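Glucokinase (Leishmania braziliensis MHOM/BR/75/M2904, PDB 6EDI) probably phosphorylates D-glucose to glucose 6-phosphate at the expense of ATP, working as a dimer and captured here in an open conformation. Local coordinates at residues Val43-Gly48 with Ala52-Ser57; Ile69-Phe74 with Ile399-Cys404; Leu233-Leu238 with Ala335-Gln340; Lys328-Leu333 with Cys346-Asp351; Ala255-Ser260 with Ser298-Ser303. All coordinates share one frame; numbering follows the deposited sequence.

Contact 1. Residues Val43-Gly48 with Ala52-Ser57; sequences VVCDVG and ARVGFS
V44 exchanges two backbone hydrogen bonds with G55, and D46 two with R53, tying strands 43-48 and 52-57 antiparallel with their axes 4.5 Å apart. Between these rungs C45 CA comes 3.0 Å from R53 O, a close CA-H...O contact. One face of the hairpin is apolar: V43 sits across from F56, C45 from V54 and V47 from A52, as non-hydrogen-bonded pairs. V43 lies alongside F56, its CG2 meeting F56 CE1 at 3.6 Å, and C45 SG rests 4.0 Å from V54 CG2. Small or beta-branched V47, A52 and V54 let helix 84-98 lie close on this face. The other face carries V44, D46, R53 and G55, where V44 CG2 sits 3.7 Å from G55 C. V44 CG1, anti to its carbonyl carbon, merely packs 3.3 Å from S57 OG, which is hydrogen-bonded to Y42 O. D46 and R53 run side by side, but their flat groups are turned 65° apart and D46 OD1 stays 3.7 Å from R53 NH2, a long salt bridge; D46 OD2 bonds to S116 OG. This is the first hairpin of the actin-like ATPase fold, whose glycine-rich turn typically faces the ATP phosphates in relatives.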
# COMPACT_ATOMS: atom_id res chain seq x y z
N VAL A 43 -15.49 -5.56 -20.41
CA VAL A 43 -16.60 -6.26 -19.77
C VAL A 43 -16.64 -5.85 -18.31
O VAL A 43 -15.60 -5.82 -17.63
CB VAL A 43 -16.50 -7.79 -19.95
CG1 VAL A 43 -17.40 -8.51 -18.96
CG2 VAL A 43 -16.90 -8.18 -21.38
N VAL A 44 -17.84 -5.49 -17.85
CA VAL A 44 -18.02 -4.97 -16.51
C VAL A 44 -19.08 -5.78 -15.80
O VAL A 44 -20.03 -6.29 -16.41
CB VAL A 44 -18.41 -3.46 -16.50
CG1 VAL A 44 -17.49 -2.67 -17.37
CG2 VAL A 44 -19.85 -3.25 -16.95
N CYS A 45 -18.90 -5.90 -14.49
CA CYS A 45 -19.82 -6.67 -13.66
C CYS A 45 -19.60 -6.24 -12.21
O CYS A 45 -18.46 -6.07 -11.78
CB CYS A 45 -19.58 -8.17 -13.82
SG CYS A 45 -20.55 -9.24 -12.71
N ASP A 46 -20.69 -6.03 -11.49
CA ASP A 46 -20.60 -5.72 -10.08
C ASP A 46 -21.68 -6.51 -9.35
O ASP A 46 -22.79 -6.68 -9.88
CB ASP A 46 -20.76 -4.21 -9.85
CG ASP A 46 -20.87 -3.85 -8.37
OD1 ASP A 46 -22.01 -3.84 -7.85
OD2 ASP A 46 -19.84 -3.56 -7.73
N VAL A 47 -21.34 -7.02 -8.17
CA VAL A 47 -22.30 -7.74 -7.34
C VAL A 47 -22.58 -6.96 -6.06
O VAL A 47 -21.66 -6.45 -5.43
CB VAL A 47 -21.77 -9.13 -6.98
CG1 VAL A 47 -22.79 -9.88 -6.16
CG2 VAL A 47 -21.47 -9.91 -8.24
N GLY A 48 -23.85 -6.83 -5.70
CA GLY A 48 -24.24 -6.17 -4.45
C GLY A 48 -25.70 -6.40 -4.13
O GLY A 48 -26.58 -6.11 -4.95
N ALA A 52 -26.73 -8.60 -9.67
CA ALA A 52 -25.48 -8.71 -10.39
C ALA A 52 -25.63 -7.99 -11.72
O ALA A 52 -26.29 -8.50 -12.63
CB ALA A 52 -25.12 -10.18 -10.60
N ARG A 53 -25.05 -6.80 -11.85
CA ARG A 53 -25.15 -6.10 -13.11
C ARG A 53 -24.01 -6.58 -13.99
O ARG A 53 -22.86 -6.61 -13.55
CB ARG A 53 -25.10 -4.58 -12.90
CG ARG A 53 -26.25 -4.10 -12.01
CD ARG A 53 -26.16 -2.63 -11.66
NE ARG A 53 -24.99 -2.34 -10.85
CZ ARG A 53 -24.75 -1.15 -10.29
NH1 ARG A 53 -25.63 -0.16 -10.47
NH2 ARG A 53 -23.66 -0.96 -9.56
N VAL A 54 -24.33 -6.99 -15.21
CA VAL A 54 -23.31 -7.51 -16.13
C VAL A 54 -23.42 -6.73 -17.43
O VAL A 54 -24.51 -6.61 -17.98
CB VAL A 54 -23.56 -8.99 -16.43
CG1 VAL A 54 -22.45 -9.57 -17.30
CG2 VAL A 54 -23.68 -9.78 -15.15
N GLY A 55 -22.32 -6.21 -17.95
CA GLY A 55 -22.41 -5.48 -19.20
C GLY A 55 -21.08 -5.13 -19.83
O GLY A 55 -20.09 -5.82 -19.65
N PHE A 56 -21.08 -4.03 -20.57
CA PHE A 56 -19.97 -3.67 -21.43
C PHE A 56 -19.73 -2.18 -21.33
O PHE A 56 -20.67 -1.40 -21.15
CB PHE A 56 -20.30 -4.05 -22.88
CG PHE A 56 -20.59 -5.49 -23.06
CD1 PHE A 56 -19.56 -6.40 -23.22
CD2 PHE A 56 -21.91 -5.95 -23.01
CE1 PHE A 56 -19.83 -7.75 -23.36
CE2 PHE A 56 -22.19 -7.29 -23.15
CZ PHE A 56 -21.16 -8.20 -23.33
N SER A 57 -18.47 -1.78 -21.45
CA SER A 57 -18.13 -0.37 -21.38
C SER A 57 -17.14 -0.04 -22.49
O SER A 57 -16.42 -0.91 -22.97
CB SER A 57 -17.50 -0.03 -20.04
OG SER A 57 -16.32 -0.79 -19.86

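Contact 2. Residues Ile69-Phe74 with Ile399-Cys404; sequences IIYVRF and INLLGC
I69 and Y71 meet L401 and L402 where the C-terminal helix 399-409 lies across the first sheet of this actin-like ATPase fold, a buried, wholly apolar strand-to-helix contact. The short axes run 10.1 Å apart and at 110°, so the helix crosses strand 67-75 and touches it through only a few side chains. Residues some 330 positions apart are thereby brought together: the end of the chain returns to the sheet formed by its beginning. V44 of strand 41-48 packs on I69 and L401 from within that sheet. Alternation along the strand puts I69 and Y71 on the helix side, whereas I70 points away. L401 is the central residue of the helix here. Its CG stands beside the backbone N (chi1 -68°) and the chain runs on extended, sending CD1 across the Y71 side chain at about a right angle, 3.7 Å from ring atom CD2. The same ring makes a cation-pi contact with R53, so an aromatic residue serves both an apolar and a charged neighbour. The extended CG1-CD1 arm of I69 (chi2 178°) fills the angle between two successive leucines: its CD1 lies 3.7 Å from L401 CB and 3.6 Å from L402 CD2.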
# COMPACT_ATOMS: atom_id res chain seq x y z
N ILE A 69 -21.65 2.88 -20.60
CA ILE A 69 -21.86 1.55 -20.04
C ILE A 69 -23.27 1.10 -20.38
O ILE A 69 -24.21 1.89 -20.38
CB ILE A 69 -21.64 1.53 -18.50
CG1 ILE A 69 -20.27 2.12 -18.14
CG2 ILE A 69 -21.74 0.11 -17.96
CD1 ILE A 69 -19.98 2.19 -16.63
N ILE A 70 -23.39 -0.18 -20.72
CA ILE A 70 -24.68 -0.82 -20.85
C ILE A 70 -24.64 -2.04 -19.97
O ILE A 70 -23.69 -2.80 -20.02
CB ILE A 70 -24.92 -1.30 -22.28
CG1 ILE A 70 -24.99 -0.14 -23.25
CG2 ILE A 70 -26.22 -2.10 -22.35
CD1 ILE A 70 -26.06 0.85 -22.93
N TYR A 71 -25.67 -2.27 -19.15
CA TYR A 71 -25.67 -3.47 -18.33
C TYR A 71 -27.06 -4.05 -18.18
O TYR A 71 -28.06 -3.33 -18.28
CB TYR A 71 -25.06 -3.21 -16.95
CG TYR A 71 -25.84 -2.24 -16.10
CD1 TYR A 71 -26.92 -2.66 -15.33
CD2 TYR A 71 -25.52 -0.89 -16.08
CE1 TYR A 71 -27.64 -1.77 -14.56
CE2 TYR A 71 -26.24 0.00 -15.31
CZ TYR A 71 -27.29 -0.44 -14.56
OH TYR A 71 -27.99 0.46 -13.80
N VAL A 72 -27.11 -5.36 -17.95
CA VAL A 72 -28.33 -6.07 -17.62
C VAL A 72 -28.28 -6.36 -16.13
O VAL A 72 -27.25 -6.79 -15.61
CB VAL A 72 -28.39 -7.41 -18.38
CG1 VAL A 72 -29.61 -8.21 -17.95
CG2 VAL A 72 -28.41 -7.16 -19.87
N ARG A 73 -29.37 -6.09 -15.42
CA ARG A 73 -29.40 -6.44 -14.01
C ARG A 73 -29.95 -7.85 -13.87
O ARG A 73 -31.10 -8.10 -14.22
CB ARG A 73 -30.23 -5.45 -13.20
CG ARG A 73 -30.29 -5.79 -11.71
CD ARG A 73 -31.19 -4.81 -10.97
NE ARG A 73 -30.83 -3.42 -11.21
CZ ARG A 73 -29.91 -2.75 -10.51
NH1 ARG A 73 -29.26 -3.36 -9.53
NH2 ARG A 73 -29.64 -1.48 -10.80
N PHE A 74 -29.12 -8.76 -13.38
CA PHE A 74 -29.56 -10.12 -13.11
C PHE A 74 -29.86 -10.20 -11.63
O PHE A 74 -29.36 -9.40 -10.85
CB PHE A 74 -28.47 -11.13 -13.50
CG PHE A 74 -28.27 -11.27 -14.98
CD1 PHE A 74 -29.00 -12.20 -15.71
CD2 PHE A 74 -27.34 -10.47 -15.64
CE1 PHE A 74 -28.81 -12.33 -17.09
CE2 PHE A 74 -27.14 -10.60 -17.02
CZ PHE A 74 -27.88 -11.53 -17.74
N ILE A 399 -19.53 4.01 -10.16
CA ILE A 399 -18.07 4.07 -10.09
C ILE A 399 -17.47 2.68 -10.20
O ILE A 399 -16.42 2.50 -10.82
CB ILE A 399 -17.57 4.79 -8.80
CG1 ILE A 399 -16.13 5.27 -9.00
CG2 ILE A 399 -17.66 3.91 -7.58
CD1 ILE A 399 -16.04 6.35 -9.99
N ASN A 400 -18.15 1.67 -9.65
CA ASN A 400 -17.60 0.33 -9.67
C ASN A 400 -17.65 -0.29 -11.07
O ASN A 400 -16.72 -0.96 -11.48
CB ASN A 400 -18.28 -0.56 -8.64
CG ASN A 400 -17.92 -0.18 -7.22
OD1 ASN A 400 -17.12 0.73 -6.98
ND2 ASN A 400 -18.51 -0.88 -6.26
N LEU A 401 -18.74 -0.07 -11.79
CA LEU A 401 -18.78 -0.51 -13.19
C LEU A 401 -17.66 0.15 -14.01
O LEU A 401 -16.91 -0.53 -14.73
CB LEU A 401 -20.16 -0.26 -13.80
CG LEU A 401 -21.25 -1.14 -13.19
CD1 LEU A 401 -22.59 -0.96 -13.88
CD2 LEU A 401 -20.84 -2.60 -13.24
N LEU A 402 -17.53 1.47 -13.89
CA LEU A 402 -16.46 2.21 -14.55
C LEU A 402 -15.08 1.65 -14.22
O LEU A 402 -14.19 1.61 -15.08
CB LEU A 402 -16.53 3.69 -14.18
CG LEU A 402 -17.63 4.51 -14.81
CD1 LEU A 402 -17.71 5.88 -14.17
CD2 LEU A 402 -17.36 4.63 -16.30
N GLY A 403 -14.91 1.22 -12.97
CA GLY A 403 -13.64 0.70 -12.52
C GLY A 403 -13.25 -0.58 -13.22
O GLY A 403 -12.05 -0.91 -13.34
N CYS A 404 -14.26 -1.32 -13.68
CA CYS A 404 -13.97 -2.50 -14.47
C CYS A 404 -13.31 -2.07 -15.77
O CYS A 404 -12.41 -2.75 -16.27
CB CYS A 404 -15.24 -3.33 -14.71
SG CYS A 404 -15.85 -4.21 -13.23

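Contact 3. Residues Leu233-Leu238 with Ala335-Gln340; sequences LECGSL and AETTMQ
C235 meets T337, and L238 meets E336, where the turn after strand 227-233 packs on helix 317-341 at the dimer interface. The direct contacts are all van der Waals in kind. C235 is small enough to sit against the helix, with its CB 3.9 Å from T337 CG2 and its SG 4.0 Å from the same methyl. T337 offers that methyl because OG1 takes the place between the backbone N and carbonyl carbon (chi1 64°), from where it makes a weak bond to T334 O within the helix. L238 comes in at about a right angle to E336, its CD2 lying 3.9 Å from E336 CB.

Hydrogen bonds shape the turn rather than bridge the two segments. S237 N bonds to E234 O and L238 N to C235 O, a short 3-10 turn that brings C235 and L238 to the helix together, while C235 N is held by S216 OG.

The polar ends of E336 and Q340 find their partners outside the two segments. The E336 chain bends at chi2 (-44°), turning its carboxylate away from L238: OE1 accepts from H376 NE2, and OE2 bonds to S241 OG and to S239 OG of the second subunit. Q340 pairs its amide with Q340 of the second subunit, and L238 also packs on E336 of that subunit. The aliphatic base of E336 thus serves the fold while its charged end is bound both within the subunit and across the interface, and the three bonds gathered on a buried carboxylate would be expected to stabilise its charge.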
# COMPACT_ATOMS: atom_id res chain seq x y z
N LEU A 233 -7.29 -2.30 0.02
CA LEU A 233 -6.74 -2.06 1.36
C LEU A 233 -7.77 -2.27 2.48
O LEU A 233 -8.97 -2.34 2.23
CB LEU A 233 -6.19 -0.64 1.45
CG LEU A 233 -5.02 -0.25 0.56
CD1 LEU A 233 -4.74 1.23 0.69
CD2 LEU A 233 -3.79 -1.06 0.91
N GLU A 234 -7.29 -2.34 3.72
CA GLU A 234 -8.17 -2.35 4.89
C GLU A 234 -7.80 -1.26 5.90
O GLU A 234 -7.70 -1.51 7.11
CB GLU A 234 -8.16 -3.73 5.59
CG GLU A 234 -8.48 -4.92 4.69
CD GLU A 234 -9.90 -4.89 4.13
OE1 GLU A 234 -10.77 -4.17 4.67
OE2 GLU A 234 -10.14 -5.59 3.13
N CYS A 235 -7.63 -0.04 5.41
CA CYS A 235 -7.22 1.08 6.25
C CYS A 235 -8.28 1.50 7.27
O CYS A 235 -7.95 2.02 8.34
CB CYS A 235 -6.80 2.28 5.38
SG CYS A 235 -5.31 2.00 4.36
N GLY A 236 -9.55 1.25 6.96
CA GLY A 236 -10.62 1.50 7.92
C GLY A 236 -10.44 0.64 9.16
O GLY A 236 -10.98 0.97 10.23
N SER A 237 -9.68 -0.45 9.02
CA SER A 237 -9.50 -1.42 10.11
C SER A 237 -8.20 -1.20 10.87
O SER A 237 -7.83 -2.00 11.75
CB SER A 237 -9.56 -2.85 9.58
OG SER A 237 -10.84 -3.13 9.03
N LEU A 238 -7.52 -0.10 10.55
CA LEU A 238 -6.39 0.35 11.34
C LEU A 238 -6.91 0.89 12.68
O LEU A 238 -7.94 1.58 12.72
CB LEU A 238 -5.60 1.39 10.54
CG LEU A 238 -4.72 2.49 11.13
CD1 LEU A 238 -3.42 1.96 11.70
CD2 LEU A 238 -4.43 3.53 10.03
N ALA A 335 -5.09 11.28 7.88
CA ALA A 335 -3.77 11.79 8.25
C ALA A 335 -2.78 10.63 8.27
O ALA A 335 -1.63 10.75 7.81
CB ALA A 335 -3.82 12.50 9.60
N GLU A 336 -3.23 9.51 8.83
CA GLU A 336 -2.41 8.29 8.82
C GLU A 336 -2.15 7.74 7.41
O GLU A 336 -1.02 7.35 7.09
CB GLU A 336 -3.04 7.19 9.70
CG GLU A 336 -3.18 7.54 11.19
CD GLU A 336 -1.95 8.21 11.80
OE1 GLU A 336 -0.79 7.93 11.41
OE2 GLU A 336 -2.15 9.04 12.72
N THR A 337 -3.16 7.70 6.56
CA THR A 337 -2.96 7.13 5.22
C THR A 337 -2.10 8.04 4.36
O THR A 337 -1.28 7.57 3.56
CB THR A 337 -4.31 6.79 4.52
OG1 THR A 337 -5.07 7.98 4.29
CG2 THR A 337 -5.12 5.82 5.38
N THR A 338 -2.27 9.35 4.56
CA THR A 338 -1.52 10.36 3.82
C THR A 338 -0.05 10.26 4.20
O THR A 338 0.84 10.32 3.33
CB THR A 338 -2.05 11.77 4.10
OG1 THR A 338 -3.42 11.86 3.67
CG2 THR A 338 -1.22 12.83 3.40
N MET A 339 0.23 10.12 5.49
CA MET A 339 1.62 9.90 5.88
C MET A 339 2.19 8.58 5.33
O MET A 339 3.28 8.56 4.80
CB MET A 339 1.78 9.98 7.40
CG MET A 339 3.24 9.85 7.86
SD MET A 339 4.26 11.22 7.30
CE MET A 339 5.49 10.34 6.34
N GLN A 340 1.46 7.47 5.44
CA GLN A 340 2.09 6.20 5.04
C GLN A 340 2.37 6.12 3.55
O GLN A 340 3.39 5.58 3.14
CB GLN A 340 1.22 5.01 5.40
CG GLN A 340 1.03 4.79 6.87
CD GLN A 340 0.02 3.70 7.10
OE1 GLN A 340 -1.18 3.96 7.23
NE2 GLN A 340 0.49 2.45 7.08

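Contact 4. Residues Lys328-Leu333 with Cys346-Asp351; sequences KNLIGL and CVLMGD
L348 reaches from strand 345-348, in the second mixed sheet of the actin-like ATPase fold, to overlap two side chains of helix 317-341, which packs on that sheet; its CD2 methyl presses into the angle between L330 and I331. With L330 the meeting is tip to tip, CD2 against CD2 at 3.7 Å; with I331 the side chains cross at about a right angle, I331 CD1 lying 4.0 Å from L348 CD2. L330 points its side chain toward the strand with CG anti to the backbone N (chi1 174°), whereas I331 starts off to one side and depends on its long CG1-CD1 arm to arrive. Branched aliphatic residues suit the place because the helix and strand backbones stand well apart, the CA atoms of L330 and L348 being 9.2 Å from each other. Other strands of the same sheet complete the cluster: F390 packs on I331 and L348, V208 on L330, and M181 on L348. Beyond L348 the chain leaves the sheet through G350, whose positive phi of 104° comes easily to glycine, and which stands at the N-cap of helix 351-355. Between these segments the helix is held by shape and burial of hydrocarbon, not by hydrogen bonds.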
# COMPACT_ATOMS: atom_id res chain seq x y z
N LYS A 328 -14.17 14.82 11.31
CA LYS A 328 -12.88 15.13 11.92
C LYS A 328 -12.07 13.85 12.05
O LYS A 328 -10.87 13.84 11.78
CB LYS A 328 -13.07 15.81 13.28
CG LYS A 328 -13.35 17.31 13.19
CD LYS A 328 -13.10 18.02 14.53
CE LYS A 328 -13.47 19.49 14.47
NZ LYS A 328 -13.00 20.15 13.23
N ASN A 329 -12.74 12.77 12.43
CA ASN A 329 -12.10 11.46 12.55
C ASN A 329 -11.87 10.71 11.23
O ASN A 329 -10.86 9.99 11.09
CB ASN A 329 -12.85 10.60 13.55
CG ASN A 329 -12.50 10.97 14.98
OD1 ASN A 329 -11.34 11.25 15.27
ND2 ASN A 329 -13.49 11.01 15.85
N LEU A 330 -12.78 10.88 10.27
CA LEU A 330 -12.49 10.40 8.93
C LEU A 330 -11.18 11.02 8.44
O LEU A 330 -10.30 10.33 7.92
CB LEU A 330 -13.63 10.74 7.96
CG LEU A 330 -13.30 10.36 6.51
CD1 LEU A 330 -13.29 8.84 6.37
CD2 LEU A 330 -14.28 11.00 5.54
N ILE A 331 -11.05 12.33 8.62
CA ILE A 331 -9.83 13.02 8.23
C ILE A 331 -8.63 12.55 9.08
O ILE A 331 -7.50 12.43 8.56
CB ILE A 331 -10.02 14.57 8.28
CG1 ILE A 331 -10.97 15.02 7.17
CG2 ILE A 331 -8.69 15.28 8.14
CD1 ILE A 331 -10.43 14.75 5.78
N GLY A 332 -8.87 12.26 10.36
CA GLY A 332 -7.83 11.70 11.21
C GLY A 332 -7.26 10.40 10.66
O GLY A 332 -6.04 10.19 10.69
N LEU A 333 -8.14 9.54 10.14
CA LEU A 333 -7.71 8.33 9.44
C LEU A 333 -6.87 8.71 8.24
O LEU A 333 -5.81 8.13 8.02
CB LEU A 333 -8.90 7.48 8.99
CG LEU A 333 -8.61 6.40 7.94
CD1 LEU A 333 -7.73 5.28 8.46
CD2 LEU A 333 -9.90 5.83 7.38
N CYS A 346 -5.74 12.66 -2.35
CA CYS A 346 -6.55 11.78 -1.53
C CYS A 346 -7.99 12.09 -1.87
O CYS A 346 -8.38 13.26 -1.91
CB CYS A 346 -6.31 12.03 -0.05
SG CYS A 346 -7.42 11.13 1.03
N VAL A 347 -8.75 11.04 -2.15
CA VAL A 347 -10.14 11.19 -2.58
C VAL A 347 -11.10 10.63 -1.54
O VAL A 347 -10.97 9.48 -1.10
CB VAL A 347 -10.38 10.46 -3.90
CG1 VAL A 347 -11.89 10.36 -4.18
CG2 VAL A 347 -9.65 11.15 -5.04
N LEU A 348 -12.08 11.45 -1.16
CA LEU A 348 -13.12 11.00 -0.25
C LEU A 348 -14.36 10.78 -1.10
O LEU A 348 -14.82 11.70 -1.77
CB LEU A 348 -13.39 12.06 0.83
CG LEU A 348 -12.45 12.21 2.03
CD1 LEU A 348 -11.05 12.51 1.59
CD2 LEU A 348 -12.96 13.33 2.98
N MET A 349 -14.89 9.56 -1.10
CA MET A 349 -15.97 9.24 -2.02
C MET A 349 -17.06 8.34 -1.46
O MET A 349 -17.06 8.00 -0.26
CB MET A 349 -15.39 8.68 -3.32
CG MET A 349 -14.93 7.23 -3.25
SD MET A 349 -14.15 6.76 -4.82
CE MET A 349 -14.45 5.01 -4.88
N GLY A 350 -18.02 7.97 -2.30
CA GLY A 350 -19.14 7.16 -1.86
C GLY A 350 -20.43 7.95 -1.69
O GLY A 350 -20.40 9.19 -1.60
N ASP A 351 -21.55 7.24 -1.65
CA ASP A 351 -22.89 7.86 -1.55
C ASP A 351 -23.03 8.81 -0.35
O ASP A 351 -23.58 9.91 -0.48
CB ASP A 351 -23.97 6.77 -1.48
CG ASP A 351 -23.95 5.84 -2.68
OD1 ASP A 351 -23.76 6.32 -3.81
OD2 ASP A 351 -24.12 4.62 -2.47

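Contact 5. Residues Ala255-Ser260 with Ser298-Ser303; sequences AGYMAS and SAPLKS
S298 and P300 lean on Y257 in a surface contact of the helical region that follows strand 227-233: the end of helix 245-259 meets the irregular linker between helices 281-292 and 304-313. S298 comes first. Its CB lies 3.9 Å from Y257 CD1, and its carbonyl oxygen approaches the ring obliquely, S298 O being 3.4 Å from Y257 CE1. Next, A299 turns its methyl away from the tyrosine and lets the chain pass along the ring toward its hydroxyl end. There P300 completes the contact, the two side chains slanting past each other with P300 CG 3.5 Å from Y257 OH. A proline suits this place, giving a rigid apolar ring that can rest on the tyrosine and on E285 of helix 281-292. Past it, L301, at a positive phi of 62°, is the centre of a classic gamma turn, closed by a weak bond from K302 N to P300 O. S303 holds the N-cap position of helix 304-313, though its OG bonds to E306 OE2 and does not cap the helix backbone.

Y257 alone on the helix side meets this segment. Its CG stands anti to the backbone N (chi1 180°), which carries the long ring outward from the helix to span S298 and P300; the ring also meets that of F286, their planes at about 40°. One turn of chain around Y257 is secured at its end by S260, whose OG gives a 2.7 Å hydrogen bond to G256 O while S260 N bonds to that same oxygen from the opposite face of its plane.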
# COMPACT_ATOMS: atom_id res chain seq x y z
N ALA A 255 -14.40 2.60 22.26
CA ALA A 255 -13.85 1.27 22.53
C ALA A 255 -14.77 0.43 23.41
O ALA A 255 -15.03 -0.74 23.13
CB ALA A 255 -12.48 1.41 23.18
N GLY A 256 -15.23 1.03 24.50
CA GLY A 256 -16.13 0.34 25.42
C GLY A 256 -17.45 0.02 24.77
O GLY A 256 -18.03 -1.05 24.98
N TYR A 257 -17.94 0.96 23.97
CA TYR A 257 -19.15 0.76 23.19
C TYR A 257 -19.00 -0.40 22.22
O TYR A 257 -19.88 -1.24 22.12
CB TYR A 257 -19.49 2.04 22.44
CG TYR A 257 -20.75 1.98 21.58
CD1 TYR A 257 -22.01 1.91 22.15
CD2 TYR A 257 -20.66 2.03 20.19
CE1 TYR A 257 -23.15 1.88 21.38
CE2 TYR A 257 -21.80 2.00 19.40
CZ TYR A 257 -23.05 1.91 20.01
OH TYR A 257 -24.19 1.88 19.23
N MET A 258 -17.89 -0.43 21.48
CA MET A 258 -17.65 -1.50 20.52
C MET A 258 -17.49 -2.87 21.19
O MET A 258 -17.76 -3.90 20.58
CB MET A 258 -16.41 -1.18 19.68
CG MET A 258 -16.58 -0.02 18.72
SD MET A 258 -17.67 -0.45 17.34
CE MET A 258 -19.21 0.24 17.87
N ALA A 259 -17.06 -2.89 22.44
CA ALA A 259 -17.00 -4.16 23.17
C ALA A 259 -18.38 -4.57 23.68
O ALA A 259 -18.67 -5.76 23.83
CB ALA A 259 -16.01 -4.08 24.31
N SER A 260 -19.24 -3.58 23.93
CA SER A 260 -20.59 -3.82 24.45
C SER A 260 -21.57 -4.28 23.37
O SER A 260 -21.17 -4.74 22.31
CB SER A 260 -21.13 -2.56 25.13
OG SER A 260 -20.23 -2.10 26.12
N SER A 298 -25.77 4.40 26.14
CA SER A 298 -25.08 3.98 24.92
C SER A 298 -26.06 3.84 23.76
O SER A 298 -25.66 3.81 22.59
CB SER A 298 -24.36 2.65 25.17
OG SER A 298 -24.41 2.32 26.55
N ALA A 299 -27.34 3.75 24.07
CA ALA A 299 -28.39 3.72 23.06
C ALA A 299 -28.38 4.99 22.22
O ALA A 299 -28.54 6.09 22.75
CB ALA A 299 -29.74 3.55 23.72
N PRO A 300 -28.20 4.83 20.90
CA PRO A 300 -28.14 6.00 20.02
C PRO A 300 -29.52 6.60 19.72
O PRO A 300 -29.64 7.81 19.54
CB PRO A 300 -27.55 5.44 18.72
CG PRO A 300 -26.96 4.09 19.10
CD PRO A 300 -27.83 3.59 20.20
N LEU A 301 -30.54 5.74 19.68
CA LEU A 301 -31.87 6.11 19.18
C LEU A 301 -31.81 6.52 17.71
O LEU A 301 -32.09 5.70 16.82
CB LEU A 301 -32.52 7.20 20.03
CG LEU A 301 -34.05 7.27 19.91
CD1 LEU A 301 -34.63 5.88 20.14
CD2 LEU A 301 -34.65 8.29 20.88
N LYS A 302 -31.45 7.77 17.45
CA LYS A 302 -31.44 8.29 16.08
C LYS A 302 -30.52 7.50 15.16
O LYS A 302 -29.36 7.22 15.50
CB LYS A 302 -31.04 9.76 16.06
CG LYS A 302 -32.20 10.75 16.03
CD LYS A 302 -33.07 10.67 17.26
CE LYS A 302 -33.87 11.95 17.46
NZ LYS A 302 -33.59 12.55 18.80
N SER A 303 -31.02 7.14 13.98
CA SER A 303 -30.20 6.46 12.99
C SER A 303 -29.31 7.45 12.26
O SER A 303 -29.52 8.67 12.34
CB SER A 303 -31.07 5.69 11.99
OG SER A 303 -31.95 6.57 11.30

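Overall arrangement
Contacts 1 to 4 are buried, and contact 5 alone lies at the surface, its centre about 26 Å from the centre of the chain. Contacts 1 and 2 work on one sheet, their centres about 4 Å apart: strands 51-58 and 67-75 are neighbours in it, joined by probable bonds such as V54 O to V72 N. On the opposite side of the chain's centre, contacts 3 and 4 share helix 317-341 and touch through L333. Chemistry follows place. The hairpin is built on backbone bonds, contacts 2 and 4 on hydrocarbon between helix and sheet, contact 3 combines apolar packing with polar ends bonded within the chain and to the second subunit, and contact 5 rests on a single partly exposed tyrosine.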